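Local coordinates for protein probable glutathione reductase (Sinorhizobium meliloti, PDB 4DNA) that probably reduces glutathione disulfide to glutathione with NADPH, working as an FAD-containing homodimer of the pyridine nucleotide-disulfide oxidoreductase family, at residues F9-G14 / T113-A118; I139-H144 / N271-E276; P120-L125 / G129-A134. All blocks are in the same frame, centred on the assembly; numbering follows the deposited sequence.

Contact 1: residues F9-G14 / T113-A118. With FAD (flavin-adenine dinucleotide), chain C.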
# COMPACT_ATOMS: atom_id res chain seq x y z
N PHE A 9 -7.55 29.91 -26.21
CA PHE A 9 -7.66 28.65 -26.95
C PHE A 9 -6.65 27.63 -26.42
O PHE A 9 -5.49 27.96 -26.20
CB PHE A 9 -7.48 28.86 -28.46
CG PHE A 9 -8.04 27.74 -29.28
CD1 PHE A 9 -7.33 26.55 -29.45
CD2 PHE A 9 -9.29 27.85 -29.87
CE1 PHE A 9 -7.85 25.51 -30.20
CE2 PHE A 9 -9.82 26.82 -30.62
CZ PHE A 9 -9.10 25.64 -30.78
N VAL A 10 -7.14 26.41 -26.23
CA VAL A 10 -6.34 25.28 -25.76
C VAL A 10 -6.29 24.23 -26.87
O VAL A 10 -7.32 23.67 -27.24
CB VAL A 10 -6.96 24.64 -24.50
CG1 VAL A 10 -6.25 23.36 -24.12
CG2 VAL A 10 -6.96 25.60 -23.33
N ILE A 11 -5.10 23.95 -27.40
CA ILE A 11 -4.97 22.90 -28.39
C ILE A 11 -4.57 21.59 -27.72
O ILE A 11 -3.46 21.48 -27.20
CB ILE A 11 -3.93 23.22 -29.48
CG1 ILE A 11 -4.15 24.62 -30.05
CG2 ILE A 11 -4.02 22.19 -30.60
CD1 ILE A 11 -3.04 25.08 -30.98
N GLY A 12 -5.46 20.61 -27.76
CA GLY A 12 -5.18 19.28 -27.21
C GLY A 12 -6.04 18.97 -26.00
O GLY A 12 -6.03 19.72 -25.03
N GLY A 13 -6.79 17.87 -26.05
CA GLY A 13 -7.76 17.55 -25.01
C GLY A 13 -7.33 16.44 -24.08
O GLY A 13 -8.15 15.64 -23.63
N GLY A 14 -6.03 16.38 -23.81
CA GLY A 14 -5.52 15.42 -22.85
C GLY A 14 -5.50 16.03 -21.46
O GLY A 14 -6.16 17.04 -21.20
N THR A 113 -12.08 18.52 -33.51
CA THR A 113 -11.34 18.91 -34.70
C THR A 113 -9.87 18.95 -34.31
O THR A 113 -9.54 19.16 -33.15
CB THR A 113 -11.79 20.31 -35.21
OG1 THR A 113 -10.88 20.78 -36.21
CG2 THR A 113 -11.83 21.33 -34.09
N ARG A 114 -9.00 18.72 -35.28
CA ARG A 114 -7.59 19.06 -35.12
C ARG A 114 -7.49 20.59 -35.26
O ARG A 114 -8.24 21.20 -36.03
CB ARG A 114 -6.75 18.32 -36.16
CG ARG A 114 -5.27 18.65 -36.14
CD ARG A 114 -4.54 18.04 -37.33
NE ARG A 114 -3.19 18.58 -37.45
CZ ARG A 114 -2.14 18.16 -36.74
NH1 ARG A 114 -2.27 17.20 -35.84
NH2 ARG A 114 -0.95 18.72 -36.93
N ALA A 115 -6.58 21.20 -34.51
CA ALA A 115 -6.32 22.64 -34.61
C ALA A 115 -4.85 22.92 -34.97
O ALA A 115 -3.93 22.27 -34.45
CB ALA A 115 -6.70 23.35 -33.32
N GLU A 116 -4.65 23.88 -35.88
CA GLU A 116 -3.31 24.33 -36.23
C GLU A 116 -3.17 25.82 -36.04
O GLU A 116 -4.16 26.53 -35.79
CB GLU A 116 -2.96 23.95 -37.67
CG GLU A 116 -2.19 22.65 -37.79
CD GLU A 116 -2.13 22.14 -39.22
OE1 GLU A 116 -1.77 22.94 -40.13
OE2 GLU A 116 -2.44 20.95 -39.43
N LEU A 117 -1.94 26.30 -36.16
CA LEU A 117 -1.64 27.69 -35.91
C LEU A 117 -1.45 28.50 -37.17
O LEU A 117 -0.61 28.17 -38.01
CB LEU A 117 -0.40 27.80 -35.03
CG LEU A 117 -0.68 27.58 -33.55
CD1 LEU A 117 0.59 27.19 -32.81
CD2 LEU A 117 -1.29 28.83 -32.95
N ALA A 118 -2.27 29.54 -37.29
CA ALA A 118 -2.11 30.60 -38.29
C ALA A 118 -1.04 31.61 -37.83
O ALA A 118 0.16 31.29 -37.86
CB ALA A 118 -3.44 31.29 -38.53
PA FAD C . -2.01 13.91 -23.85
O1A FAD C . -0.94 13.18 -24.64
O2A FAD C . -2.71 13.30 -22.66
O5B FAD C . -3.17 14.38 -24.87
C5B FAD C . -3.06 15.55 -25.69
C4B FAD C . -4.20 15.45 -26.69
O4B FAD C . -4.07 16.37 -27.77
C3B FAD C . -4.24 14.06 -27.30
O3B FAD C . -5.52 13.48 -27.02
C2B FAD C . -3.98 14.28 -28.78
O2B FAD C . -4.72 13.36 -29.58
C1B FAD C . -4.43 15.72 -28.99
N9A FAD C . -3.73 16.41 -30.11
C8A FAD C . -2.47 16.17 -30.49
N7A FAD C . -2.08 16.97 -31.51
C5A FAD C . -3.13 17.76 -31.79
C6A FAD C . -3.37 18.83 -32.76
N6A FAD C . -2.37 19.15 -33.62
N1A FAD C . -4.59 19.43 -32.76
C2A FAD C . -5.56 19.06 -31.88
N3A FAD C . -5.40 18.08 -30.96
C4A FAD C . -4.22 17.40 -30.86
N1 FAD C . 1.68 8.66 -16.65
C2 FAD C . 1.56 8.47 -15.32
O2 FAD C . 1.66 9.45 -14.55
N3 FAD C . 1.33 7.25 -14.80
C4 FAD C . 1.22 6.14 -15.55
O4 FAD C . 0.99 5.03 -15.01
C4X FAD C . 1.35 6.27 -17.02
N5 FAD C . 1.24 5.20 -17.85
C5X FAD C . 1.37 5.37 -19.19
C6 FAD C . 1.26 4.27 -20.04
C7 FAD C . 1.39 4.43 -21.42
C7M FAD C . 1.26 3.21 -22.30
C8 FAD C . 1.64 5.79 -22.01
C8M FAD C . 1.78 6.02 -23.49
C9 FAD C . 1.75 6.88 -21.16
C9A FAD C . 1.63 6.72 -19.78
N10 FAD C . 1.74 7.85 -18.93
C10 FAD C . 1.60 7.64 -17.54
C1' FAD C . 2.00 9.18 -19.51
C2' FAD C . 0.76 10.06 -19.59
O2' FAD C . -0.26 9.37 -20.32
C3' FAD C . 1.10 11.40 -20.24
O3' FAD C . 2.26 11.93 -19.58
C4' FAD C . -0.03 12.42 -20.14
O4' FAD C . -1.14 11.98 -20.93
C5' FAD C . 0.42 13.79 -20.63
O5' FAD C . -0.70 14.45 -21.22
P FAD C . -0.58 15.75 -22.17
O1P FAD C . -1.29 16.92 -21.51
O2P FAD C . 0.84 15.90 -22.65
O3P FAD C . -1.48 15.38 -23.45
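Ile11 overlaps Ala115 through its CG2 methyl, which rests 4.0 Å from Ala115 CB and at the same time lies over one face of the FAD adenine, 3.6 Å from N1A. With chi1 at -49°, CG2 stands trans to the backbone nitrogen and faces Ala115 and the base, while CG1 carries CD1 to Leu117. Phe9 reaches Ala115 obliquely, its CE1 4.0 Å from the same CB; a small alanine suits the space between Phe9 and Ile11. Ala115 also reads the base: its N donates a nearly straight hydrogen bond (167°) to FAD N1A, 3.2 Å away. On the opposite adenine face lies Arg114, extended, its CG near N1A and its guanidinium over the amino group, N6A 2.9 Å above its plane and shifted toward its rim. Glu116 OE2 meets Arg114 NE in that plane at 3.2 Å, and Glu36 makes a second salt bridge. Replacing Arg114 with an alanine would probably uncover the N6A edge of the adenine and leave Glu36 without this salt bridge and Glu116 with its weak, long pairing to Lys124. Gly12 and Gly14 let the ribose and pyrophosphate approach, since a CB on either would strike FAD; this is the glycine-rich turn of a Rossmann-type fold. Strand 6-11, flanked by strands 31-35 and 137-139 in the parallel sheet, runs into helix 15-25, with strand 115-117 of the antiparallel sheet crossing beside it.

Contact 2: residues I139-H144 / N271-E276. With FAD (flavin-adenine dinucleotide), chain C.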
# COMPACT_ATOMS: atom_id res chain seq x y z
N ILE A 139 -0.68 25.11 -25.78
CA ILE A 139 -0.42 23.96 -26.63
C ILE A 139 -0.18 22.72 -25.75
O ILE A 139 0.95 22.42 -25.35
CB ILE A 139 0.76 24.24 -27.57
CG1 ILE A 139 0.40 25.37 -28.52
CG2 ILE A 139 1.13 23.01 -28.39
CD1 ILE A 139 1.60 25.93 -29.24
N ALA A 140 -1.26 22.01 -25.44
CA ALA A 140 -1.19 20.81 -24.61
C ALA A 140 -1.45 19.59 -25.46
O ALA A 140 -2.39 18.82 -25.24
CB ALA A 140 -2.18 20.91 -23.47
N VAL A 141 -0.58 19.42 -26.44
CA VAL A 141 -0.78 18.53 -27.57
C VAL A 141 -0.26 17.10 -27.33
O VAL A 141 -0.69 16.16 -28.00
CB VAL A 141 -0.16 19.21 -28.82
CG1 VAL A 141 0.78 18.31 -29.59
CG2 VAL A 141 -1.24 19.80 -29.70
N GLY A 142 0.64 16.94 -26.36
CA GLY A 142 1.26 15.65 -26.08
C GLY A 142 2.06 15.08 -27.24
O GLY A 142 2.19 15.72 -28.29
N GLY A 143 2.59 13.87 -27.05
CA GLY A 143 3.35 13.16 -28.07
C GLY A 143 2.62 11.94 -28.61
O GLY A 143 1.40 11.85 -28.50
N HIS A 144 3.38 11.01 -29.18
CA HIS A 144 2.85 9.79 -29.78
C HIS A 144 3.97 8.78 -29.82
O HIS A 144 5.13 9.17 -29.73
CB HIS A 144 2.34 10.04 -31.20
CG HIS A 144 3.37 10.61 -32.14
ND1 HIS A 144 4.41 9.89 -32.61
CD2 HIS A 144 3.49 11.88 -32.70
CE1 HIS A 144 5.15 10.66 -33.43
NE2 HIS A 144 4.59 11.88 -33.48
N ASN A 271 5.01 18.18 -35.73
CA ASN A 271 5.03 18.27 -37.19
C ASN A 271 3.74 18.81 -37.78
O ASN A 271 2.64 18.38 -37.41
CB ASN A 271 5.36 16.90 -37.80
CG ASN A 271 6.84 16.60 -37.76
OD1 ASN A 271 7.66 17.40 -38.24
ND2 ASN A 271 7.20 15.46 -37.19
N GLY A 272 3.89 19.77 -38.69
CA GLY A 272 2.75 20.41 -39.34
C GLY A 272 1.69 20.83 -38.35
O GLY A 272 0.50 20.58 -38.55
N LEU A 273 2.13 21.45 -37.25
CA LEU A 273 1.24 22.04 -36.25
C LEU A 273 1.19 23.55 -36.44
O LEU A 273 0.43 24.25 -35.76
CB LEU A 273 1.70 21.67 -34.84
CG LEU A 273 0.93 22.21 -33.62
CD1 LEU A 273 -0.55 21.89 -33.68
CD2 LEU A 273 1.52 21.68 -32.33
N GLY A 274 1.99 24.06 -37.38
CA GLY A 274 2.01 25.47 -37.70
C GLY A 274 2.90 26.27 -36.76
O GLY A 274 2.80 27.50 -36.71
N LEU A 275 3.77 25.58 -36.04
CA LEU A 275 4.69 26.21 -35.07
C LEU A 275 5.63 27.20 -35.73
O LEU A 275 5.80 28.31 -35.24
CB LEU A 275 5.52 25.15 -34.33
CG LEU A 275 4.80 24.07 -33.52
CD1 LEU A 275 5.83 23.30 -32.72
CD2 LEU A 275 3.75 24.68 -32.61
N GLU A 276 6.22 26.77 -36.83
CA GLU A 276 7.19 27.54 -37.60
C GLU A 276 6.62 28.89 -38.04
O GLU A 276 7.24 29.92 -37.86
CB GLU A 276 7.67 26.71 -38.80
CG GLU A 276 6.61 25.76 -39.39
CD GLU A 276 6.40 24.45 -38.60
OE1 GLU A 276 7.29 24.03 -37.84
OE2 GLU A 276 5.32 23.82 -38.76
PA FAD C . -2.01 13.91 -23.85
O1A FAD C . -0.94 13.18 -24.64
O2A FAD C . -2.71 13.30 -22.66
O5B FAD C . -3.17 14.38 -24.87
C5B FAD C . -3.06 15.55 -25.69
C4B FAD C . -4.20 15.45 -26.69
O4B FAD C . -4.07 16.37 -27.77
C3B FAD C . -4.24 14.06 -27.30
O3B FAD C . -5.52 13.48 -27.02
C2B FAD C . -3.98 14.28 -28.78
O2B FAD C . -4.72 13.36 -29.58
C1B FAD C . -4.43 15.72 -28.99
N9A FAD C . -3.73 16.41 -30.11
C8A FAD C . -2.47 16.17 -30.49
N7A FAD C . -2.08 16.97 -31.51
C5A FAD C . -3.13 17.76 -31.79
C6A FAD C . -3.37 18.83 -32.76
N6A FAD C . -2.37 19.15 -33.62
N1A FAD C . -4.59 19.43 -32.76
C2A FAD C . -5.56 19.06 -31.88
N3A FAD C . -5.40 18.08 -30.96
C4A FAD C . -4.22 17.40 -30.86
N1 FAD C . 1.68 8.66 -16.65
C2 FAD C . 1.56 8.47 -15.32
O2 FAD C . 1.66 9.45 -14.55
N3 FAD C . 1.33 7.25 -14.80
C4 FAD C . 1.22 6.14 -15.55
O4 FAD C . 0.99 5.03 -15.01
C4X FAD C . 1.35 6.27 -17.02
N5 FAD C . 1.24 5.20 -17.85
C5X FAD C . 1.37 5.37 -19.19
C6 FAD C . 1.26 4.27 -20.04
C7 FAD C . 1.39 4.43 -21.42
C7M FAD C . 1.26 3.21 -22.30
C8 FAD C . 1.64 5.79 -22.01
C8M FAD C . 1.78 6.02 -23.49
C9 FAD C . 1.75 6.88 -21.16
C9A FAD C . 1.63 6.72 -19.78
N10 FAD C . 1.74 7.85 -18.93
C10 FAD C . 1.60 7.64 -17.54
C1' FAD C . 2.00 9.18 -19.51
C2' FAD C . 0.76 10.06 -19.59
O2' FAD C . -0.26 9.37 -20.32
C3' FAD C . 1.10 11.40 -20.24
O3' FAD C . 2.26 11.93 -19.58
C4' FAD C . -0.03 12.42 -20.14
O4' FAD C . -1.14 11.98 -20.93
C5' FAD C . 0.42 13.79 -20.63
O5' FAD C . -0.70 14.45 -21.22
P FAD C . -0.58 15.75 -22.17
O1P FAD C . -1.29 16.92 -21.51
O2P FAD C . 0.84 15.90 -22.65
O3P FAD C . -1.48 15.38 -23.45
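Leu273 and Ile139 slide past each other in opposite directions, with Leu273 CD2 4.2 Å from Ile139 CG2. The same CD2 methyl is 4.3 Å from Val141 CG2, so the leucine fits against two branched residues at once. Its other methyl, CD1, turns to the cofactor and comes to 3.3 Å from FAD N6A. A chi1 of 179° carries the fork inward from the loop, and a chi2 of 54° turns CD1 to the adenine and CD2 to Ile139 and Val141. Leu275 completes the apolar cluster by crossing Ile139 at a slant, Leu275 CD2 4.2 Å from Ile139 CD1. Val141 faces the adenine as well: its CG2 lies over the ring, 3.5 Å from FAD C5A, a compact beta-branched residue laying a methyl on the base. All four of these side chains are buried and purely apolar, and no hydrogen bond joins the two segments. Also on the cofactor side, Gly142 has positive phi (61°), and a CB would run into FAD O1A, so a glycine lets the chain pass close to the pyrophosphate. Asn269 ties this turn together, its ND2 bonding Val141 O.

The other side is looser. Asn271, Gly272 and Glu276 are exposed, and the loop turns there with glycines at positive phi in Gly272 and Gly274. The contact lies where strand 137-139 of the parallel sheet ends and the chain leaves for strand 143-145, which pairs with strand 266-268. The loop after that second strand packs back over the sheet end, Leu273 hydrogen-bonding through its backbone to Leu117 of strand 115-117, on the way to strand 301-303.

Contact 3: residues P120-L125 / G129-A134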
# COMPACT_ATOMS: atom_id res chain seq x y z
N PRO A 120 0.20 34.42 -34.57
CA PRO A 120 0.58 34.08 -33.20
C PRO A 120 -0.56 34.29 -32.19
O PRO A 120 -0.36 34.06 -30.99
CB PRO A 120 1.76 35.04 -32.93
CG PRO A 120 1.81 36.00 -34.09
CD PRO A 120 0.55 35.81 -34.90
N ASN A 121 -1.72 34.74 -32.67
CA ASN A 121 -2.93 34.84 -31.85
C ASN A 121 -4.12 34.25 -32.59
O ASN A 121 -5.26 34.43 -32.18
CB ASN A 121 -3.26 36.29 -31.50
CG ASN A 121 -2.05 37.20 -31.56
OD1 ASN A 121 -1.48 37.43 -32.63
ND2 ASN A 121 -1.67 37.75 -30.42
N THR A 122 -3.84 33.53 -33.68
CA THR A 122 -4.87 32.99 -34.57
C THR A 122 -4.73 31.48 -34.76
O THR A 122 -3.66 30.97 -35.09
CB THR A 122 -4.79 33.67 -35.96
OG1 THR A 122 -4.51 35.06 -35.80
CG2 THR A 122 -6.09 33.49 -36.71
N VAL A 123 -5.83 30.76 -34.57
CA VAL A 123 -5.83 29.31 -34.65
C VAL A 123 -6.78 28.86 -35.75
O VAL A 123 -7.93 29.30 -35.77
CB VAL A 123 -6.31 28.67 -33.32
CG1 VAL A 123 -6.09 27.17 -33.34
CG2 VAL A 123 -5.61 29.29 -32.12
N LYS A 124 -6.31 28.00 -36.65
CA LYS A 124 -7.19 27.39 -37.65
C LYS A 124 -7.72 26.02 -37.23
O LYS A 124 -7.00 25.24 -36.60
CB LYS A 124 -6.56 27.35 -39.06
CG LYS A 124 -5.34 26.45 -39.23
CD LYS A 124 -4.86 26.47 -40.68
CE LYS A 124 -3.49 25.82 -40.85
NZ LYS A 124 -2.94 26.03 -42.22
N LEU A 125 -8.97 25.76 -37.58
CA LEU A 125 -9.68 24.55 -37.19
C LEU A 125 -10.03 23.75 -38.44
O LEU A 125 -10.95 24.11 -39.16
CB LEU A 125 -10.97 24.92 -36.46
CG LEU A 125 -10.93 26.03 -35.40
CD1 LEU A 125 -12.27 26.77 -35.30
CD2 LEU A 125 -10.51 25.45 -34.05
N GLY A 129 -12.79 24.09 -41.45
CA GLY A 129 -12.00 24.92 -42.33
C GLY A 129 -12.01 26.39 -41.92
O GLY A 129 -11.76 27.27 -42.74
N LYS A 130 -12.29 26.64 -40.64
CA LYS A 130 -12.37 28.01 -40.09
C LYS A 130 -11.10 28.54 -39.42
O LYS A 130 -10.16 27.79 -39.14
CB LYS A 130 -13.55 28.12 -39.11
CG LYS A 130 -14.67 29.05 -39.55
CD LYS A 130 -15.48 28.46 -40.70
CE LYS A 130 -15.99 29.55 -41.62
NZ LYS A 130 -16.52 28.93 -42.86
N THR A 131 -11.10 29.84 -39.15
CA THR A 131 -9.97 30.59 -38.59
C THR A 131 -10.45 31.34 -37.35
O THR A 131 -11.44 32.07 -37.40
CB THR A 131 -9.46 31.61 -39.64
OG1 THR A 131 -8.70 30.93 -40.65
CG2 THR A 131 -8.61 32.71 -39.01
N VAL A 132 -9.73 31.17 -36.24
CA VAL A 132 -10.17 31.74 -34.96
C VAL A 132 -9.05 32.47 -34.19
O VAL A 132 -7.89 32.06 -34.22
CB VAL A 132 -10.83 30.64 -34.09
CG1 VAL A 132 -10.41 30.74 -32.62
CG2 VAL A 132 -12.35 30.67 -34.25
N THR A 133 -9.41 33.55 -33.50
CA THR A 133 -8.44 34.32 -32.72
C THR A 133 -8.62 34.14 -31.20
O THR A 133 -9.75 34.12 -30.70
CB THR A 133 -8.49 35.82 -33.04
OG1 THR A 133 -9.80 36.33 -32.75
CG2 THR A 133 -8.16 36.08 -34.52
N ALA A 134 -7.50 34.01 -30.49
CA ALA A 134 -7.48 34.00 -29.03
C ALA A 134 -6.37 34.92 -28.51
O ALA A 134 -5.39 35.18 -29.22
CB ALA A 134 -7.29 32.59 -28.50
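Thr122 turns its CG2 methyl toward two threonines of the facing strand. It crosses Thr131 obliquely, Thr122 CG2 to Thr131 CG2 at 3.5 Å, while Thr133 lies alongside and points the same way, its CG2 4.0 Å from that of Thr122. The methyl can reach across because a chi1 of -39° keeps OG1 beside the backbone nitrogen and leaves CG2 on the far side from it. Thr122 and Thr133 form a non-hydrogen-bonded antiparallel pair, as do Lys124 and Thr131, and this face carries residues that tolerate water: beta-branched threonines suit the extended backbone, and the long chain of Lys124 leads away from the hairpin toward a weak, long ion pair with Glu116.

The opposite face is mostly apolar. Leu125 leans diagonally toward Val132, bringing CD1 to 4.0 Å from Val132 CG2, and Val123 stands directly opposite Val132 in a hydrogen-bonded pair, N and O exchanged both ways. Lys130 starts on this face; its CB stays near Leu125 CD1 and its end leads away. Leu125 N bonds Lys130 O at 2.8 Å, whereas Leu125 O receives only weak bonds from Gly129 N and Lys130 N. Two residues thus oppose one, a G1 beta bulge, and Gly129 suits the first position because its phi is positive (73°). At the other end Ala134 N holds Asn121 O at 2.8 Å.

Strands 122-125 and 130-134 form this hairpin of the three-stranded antiparallel sheet, with strand 115-117 on the far side of strand 122-125. Val123, Leu125 and Ala134 pack on Phe9 of strand 6-11, laying the small sheet against the parallel sheet, and Thr133 bonds Tyr6 through the backbone.

How the contacts relate
Along the chain the three contacts follow one another without overlap: contact 1 closes first, contact 3 follows directly, and contact 2 comes last. All belong to the nucleotide-binding part of the chain. The centres of contacts 1 and 2 are about 9 Å apart, as are those of contacts 1 and 3, while contacts 2 and 3, about 15 Å apart, do not touch. Contact 1 is therefore the middle one. It shares the antiparallel sheet with contact 3 through neighbouring strands 115-117 and 122-125, and meets contact 2 through probable hydrogen bonds Ile11 O to Ala140 N and Arg114 NH2 to Gly272 O. Contacts 1 and 2 both line the adenine end of FAD; contact 3 backs contact 1 from the surface.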